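Local coordinates for protein Fe(2+) transporter FeoB (PDB 3IBY) that probably drives GTP-dependent uptake of ferrous iron across the inner membrane of Legionella pneumophila, this chain being its cytosolic GTP-binding part, at residues A[90-95]-A[117-122]; A[113-118]-A[137-142]. One frame throughout, in Å; residues are numbered along the deposited sequence.

Interaction 1 (A[90-95]-A[117-122])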
# COMPACT_ATOMS: atom_id res chain seq x y z
N VAL A 90 -2.75 -6.68 0.81
CA VAL A 90 -2.52 -8.09 0.48
C VAL A 90 -1.23 -8.30 -0.25
O VAL A 90 -1.02 -7.77 -1.33
CB VAL A 90 -3.55 -8.68 -0.50
CG1 VAL A 90 -3.66 -10.19 -0.25
CG2 VAL A 90 -4.83 -8.03 -0.36
N ILE A 91 -0.40 -9.14 0.34
CA ILE A 91 0.90 -9.47 -0.19
C ILE A 91 0.91 -10.91 -0.59
O ILE A 91 0.31 -11.74 0.09
CB ILE A 91 1.93 -9.30 0.90
CG1 ILE A 91 2.06 -7.83 1.20
CG2 ILE A 91 3.28 -9.84 0.49
CD1 ILE A 91 3.11 -7.53 2.18
N ASP A 92 1.61 -11.21 -1.68
CA ASP A 92 1.88 -12.58 -2.12
C ASP A 92 3.22 -13.01 -1.53
O ASP A 92 4.25 -12.49 -1.90
CB ASP A 92 1.94 -12.66 -3.67
CG ASP A 92 2.17 -14.11 -4.18
OD1 ASP A 92 2.48 -14.97 -3.34
OD2 ASP A 92 2.04 -14.39 -5.42
N ALA A 93 3.21 -14.01 -0.65
CA ALA A 93 4.45 -14.50 0.02
C ALA A 93 5.54 -14.89 -0.95
O ALA A 93 6.73 -14.83 -0.65
CB ALA A 93 4.14 -15.65 0.95
N CYS A 94 5.15 -15.26 -2.14
CA CYS A 94 6.11 -15.74 -3.09
C CYS A 94 6.84 -14.59 -3.80
O CYS A 94 7.74 -14.84 -4.59
CB CYS A 94 5.40 -16.60 -4.15
SG CYS A 94 4.43 -18.01 -3.50
N HIS A 95 6.41 -13.36 -3.63
CA HIS A 95 7.05 -12.27 -4.36
C HIS A 95 7.08 -11.11 -3.44
O HIS A 95 6.61 -10.03 -3.81
CB HIS A 95 6.28 -11.92 -5.63
CG HIS A 95 6.21 -13.05 -6.60
ND1 HIS A 95 5.05 -13.74 -6.85
CD2 HIS A 95 7.17 -13.66 -7.34
CE1 HIS A 95 5.28 -14.68 -7.75
NE2 HIS A 95 6.56 -14.65 -8.06
N LEU A 117 -0.76 -11.77 4.46
CA LEU A 117 0.42 -12.37 3.80
C LEU A 117 -0.11 -13.65 3.23
O LEU A 117 -0.26 -14.64 3.91
CB LEU A 117 1.50 -12.61 4.83
CG LEU A 117 3.01 -12.57 4.52
CD1 LEU A 117 3.62 -13.72 5.29
CD2 LEU A 117 3.35 -12.64 3.04
N ASN A 118 -0.48 -13.57 1.96
CA ASN A 118 -1.25 -14.62 1.31
C ASN A 118 -0.31 -15.66 0.67
O ASN A 118 0.89 -15.46 0.61
CB ASN A 118 -2.20 -13.96 0.29
CG ASN A 118 -3.30 -14.88 -0.21
OD1 ASN A 118 -3.58 -15.95 0.38
ND2 ASN A 118 -3.95 -14.47 -1.31
N MET A 119 -0.87 -16.79 0.25
CA MET A 119 -0.19 -17.82 -0.53
C MET A 119 0.91 -18.49 0.25
O MET A 119 1.96 -18.90 -0.30
CB MET A 119 0.35 -17.24 -1.81
CG MET A 119 -0.64 -16.40 -2.58
SD MET A 119 -1.98 -17.37 -3.25
CE MET A 119 -2.39 -16.41 -4.72
N MET A 120 0.66 -18.62 1.54
CA MET A 120 1.64 -19.24 2.41
C MET A 120 1.89 -20.71 2.00
O MET A 120 2.99 -21.27 2.28
CB MET A 120 1.17 -19.18 3.87
CG MET A 120 1.07 -17.80 4.46
SD MET A 120 2.64 -16.98 4.46
CE MET A 120 3.61 -17.85 5.71
N ASP A 121 0.89 -21.33 1.38
CA ASP A 121 0.98 -22.72 1.00
C ASP A 121 1.89 -22.83 -0.21
O ASP A 121 2.78 -23.69 -0.24
CB ASP A 121 -0.42 -23.36 0.77
CG ASP A 121 -1.29 -22.61 -0.26
OD1 ASP A 121 -1.12 -21.39 -0.50
OD2 ASP A 121 -2.18 -23.26 -0.83
N ILE A 122 1.71 -21.93 -1.17
CA ILE A 122 2.54 -21.95 -2.39
C ILE A 122 3.95 -21.56 -2.02
O ILE A 122 4.90 -22.13 -2.51
CB ILE A 122 2.05 -21.01 -3.51
CG1 ILE A 122 0.55 -21.17 -3.77
CG2 ILE A 122 2.87 -21.28 -4.79
CD1 ILE A 122 0.12 -22.51 -4.27

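Interaction 2 (A[113-118]-A[137-142])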
# COMPACT_ATOMS: atom_id res chain seq x y z
N VAL A 113 -2.63 0.38 8.37
CA VAL A 113 -2.48 -0.72 7.44
C VAL A 113 -2.27 -1.98 8.24
O VAL A 113 -1.64 -1.96 9.27
CB VAL A 113 -1.27 -0.56 6.46
CG1 VAL A 113 -1.23 -1.69 5.44
CG2 VAL A 113 -1.33 0.76 5.75
N VAL A 114 -2.85 -3.07 7.73
CA VAL A 114 -2.66 -4.42 8.23
C VAL A 114 -2.21 -5.19 6.96
O VAL A 114 -2.74 -4.94 5.87
CB VAL A 114 -4.00 -4.98 8.77
CG1 VAL A 114 -5.08 -4.82 7.72
CG2 VAL A 114 -3.87 -6.45 9.12
N VAL A 115 -1.21 -6.07 7.09
CA VAL A 115 -0.75 -6.86 5.96
C VAL A 115 -1.35 -8.25 6.05
O VAL A 115 -1.35 -8.86 7.13
CB VAL A 115 0.75 -6.95 5.92
CG1 VAL A 115 1.19 -7.91 4.84
CG2 VAL A 115 1.31 -5.61 5.65
N ALA A 116 -1.93 -8.69 4.94
CA ALA A 116 -2.47 -10.06 4.75
C ALA A 116 -1.47 -10.79 3.90
O ALA A 116 -1.30 -10.44 2.74
CB ALA A 116 -3.79 -10.02 4.04
N LEU A 117 -0.76 -11.77 4.46
CA LEU A 117 0.42 -12.37 3.80
C LEU A 117 -0.11 -13.65 3.23
O LEU A 117 -0.26 -14.64 3.91
CB LEU A 117 1.50 -12.61 4.83
CG LEU A 117 3.01 -12.57 4.52
CD1 LEU A 117 3.62 -13.72 5.29
CD2 LEU A 117 3.35 -12.64 3.04
N ASN A 118 -0.48 -13.57 1.96
CA ASN A 118 -1.25 -14.62 1.31
C ASN A 118 -0.31 -15.66 0.67
O ASN A 118 0.89 -15.46 0.61
CB ASN A 118 -2.20 -13.96 0.29
CG ASN A 118 -3.30 -14.88 -0.21
OD1 ASN A 118 -3.58 -15.95 0.38
ND2 ASN A 118 -3.95 -14.47 -1.31
N SER A 137 7.91 -7.02 12.98
CA SER A 137 8.74 -6.17 13.84
C SER A 137 9.35 -5.05 12.99
O SER A 137 9.34 -3.89 13.39
CB SER A 137 9.83 -6.98 14.53
OG SER A 137 10.57 -6.16 15.43
N LEU A 138 9.88 -5.40 11.82
CA LEU A 138 10.48 -4.42 10.91
C LEU A 138 9.44 -3.45 10.35
O LEU A 138 9.66 -2.25 10.43
CB LEU A 138 11.18 -5.11 9.74
CG LEU A 138 12.47 -5.83 10.08
CD1 LEU A 138 13.00 -6.66 8.88
CD2 LEU A 138 13.49 -4.79 10.55
N LEU A 139 8.34 -3.95 9.79
CA LEU A 139 7.35 -3.09 9.11
C LEU A 139 6.48 -2.25 10.07
O LEU A 139 5.80 -1.29 9.62
CB LEU A 139 6.39 -3.92 8.23
CG LEU A 139 6.90 -4.67 6.99
CD1 LEU A 139 5.74 -5.26 6.20
CD2 LEU A 139 7.78 -3.78 6.12
N GLY A 140 6.43 -2.61 11.35
CA GLY A 140 5.61 -1.88 12.32
C GLY A 140 4.10 -1.98 12.17
O GLY A 140 3.39 -1.14 12.66
N CYS A 141 3.59 -3.01 11.50
CA CYS A 141 2.14 -3.26 11.44
C CYS A 141 1.86 -4.73 11.57
O CYS A 141 2.74 -5.54 11.28
CB CYS A 141 1.58 -2.80 10.12
SG CYS A 141 2.09 -3.79 8.67
N SER A 142 0.64 -5.09 11.98
CA SER A 142 0.23 -6.49 11.96
C SER A 142 0.51 -7.09 10.59
O SER A 142 0.18 -6.48 9.56
CB SER A 142 -1.27 -6.64 12.22
OG SER A 142 -1.59 -6.17 13.50

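Interaction 1 (A[90-95]-A[117-122])
The backbone O of Ile91 takes the N-H of Asn118 at 2.7 Å. With Ala93 N to Asn118 O at 3.0 Å, it zips together the C-terminal ends of parallel strands 86-92 and 113-118, the two strands of a beta-alpha-beta unit in the G domain. Residues 118-121 hold the place of the NKxD (G4) motif of P-loop GTPases, here Asn-Met-Met-Asp and predicted to bind GTP. Asn118 suits the strand end because its amide works in both directions: OD1 accepts from Ala148 N and weakly from Met119 N, while ND2 donates to Cys12 O. The amide thereby ties this loop to the P-loop and to the predicted nucleotide-binding loop that holds Ala148.

Beside it, Asp92 ends its strand in an Asx turn, OD1 accepting Cys94 N at 2.9 Å from above the carboxylate plane. The side chain reaches this position with CG anti to the backbone N (chi1 -178°), and the same OD1 lies 3.5 Å from Met119 CB. On the other sheet face, Ile91 CG2 meets Leu117 CD2; branched Ile91 is covered by helix 96-106, while Leu117 packs on Val143. Small Ala93 lets the chains stay close as they leave the sheet: its CB sits 3.7 Å from Leu117 CD2 and 4.0 Å from Met120 SD. Further out, Cys94 SG lies 3.8 Å from both CB and CG2 of Ile122.

Interaction 2 (A[113-118]-A[137-142])
In the mixed sheet of the P-loop GTPase (G) domain, the strand 113-118 is joined here by the turn that leaves helix 132-139 and leads into the edge strand 143-145. A single backbone hydrogen bond links the two ranges: Val115 N donates to Ser142 O at 2.9 Å. Gly140, with phi 68°, ends the helical conformation and turns the chain toward the sheet, a backbone shape glycine adopts easily.

Cys141 then points its side chain at the strand. Its SG stands between the backbone N and the carbonyl carbon (chi1 69°), which brings the sulfur to 3.6 Å from Val115 CG2, while Cys141 CB rests 3.4 Å from Val113 O. A small, weakly polar thiol suits this buried spot beside the valine methyl, and beta-branched valines suit the extended strand. Leu139 CD1 makes a looser approach to the same Val115 methyl, at 4.5 Å. On the opposite face of the strand from Val113 and Val115, Val114 CG2 lies 4.1 Å from Ser142 CB.

Val115 also packs on Ile91 of strand 86-92, Val114 touches Leu157 and Ser160 of helix 154-162, and Leu139 leans on Ile249 of helix 234-253, so the end of helix 132-139 is held between the sheet and helix 234-253.

Overall arrangement
Followed from the N terminus, the chain leaves strand 86-92, runs through helix 96-106 and returns along strand 113-118, where interaction 1 closes this right-handed crossover at the strand ends. It then passes through helix 120-125 and helix 132-139 before interaction 2 brings 137-142 back to strand 113-118. The two loops, 90-122 and 113-142, are staggered and cross rather than nest: the second begins at 113, before the first has finished at 122, and Leu117 and Asn118 belong to both ranges. The contacts touch directly, with Ile91 N close to Ala116 O at 2.9 Å and Ile91 CD1 against Val115 CG1. Strand 113-118 thus joins the predicted nucleotide-binding loops to edge strand 143-145.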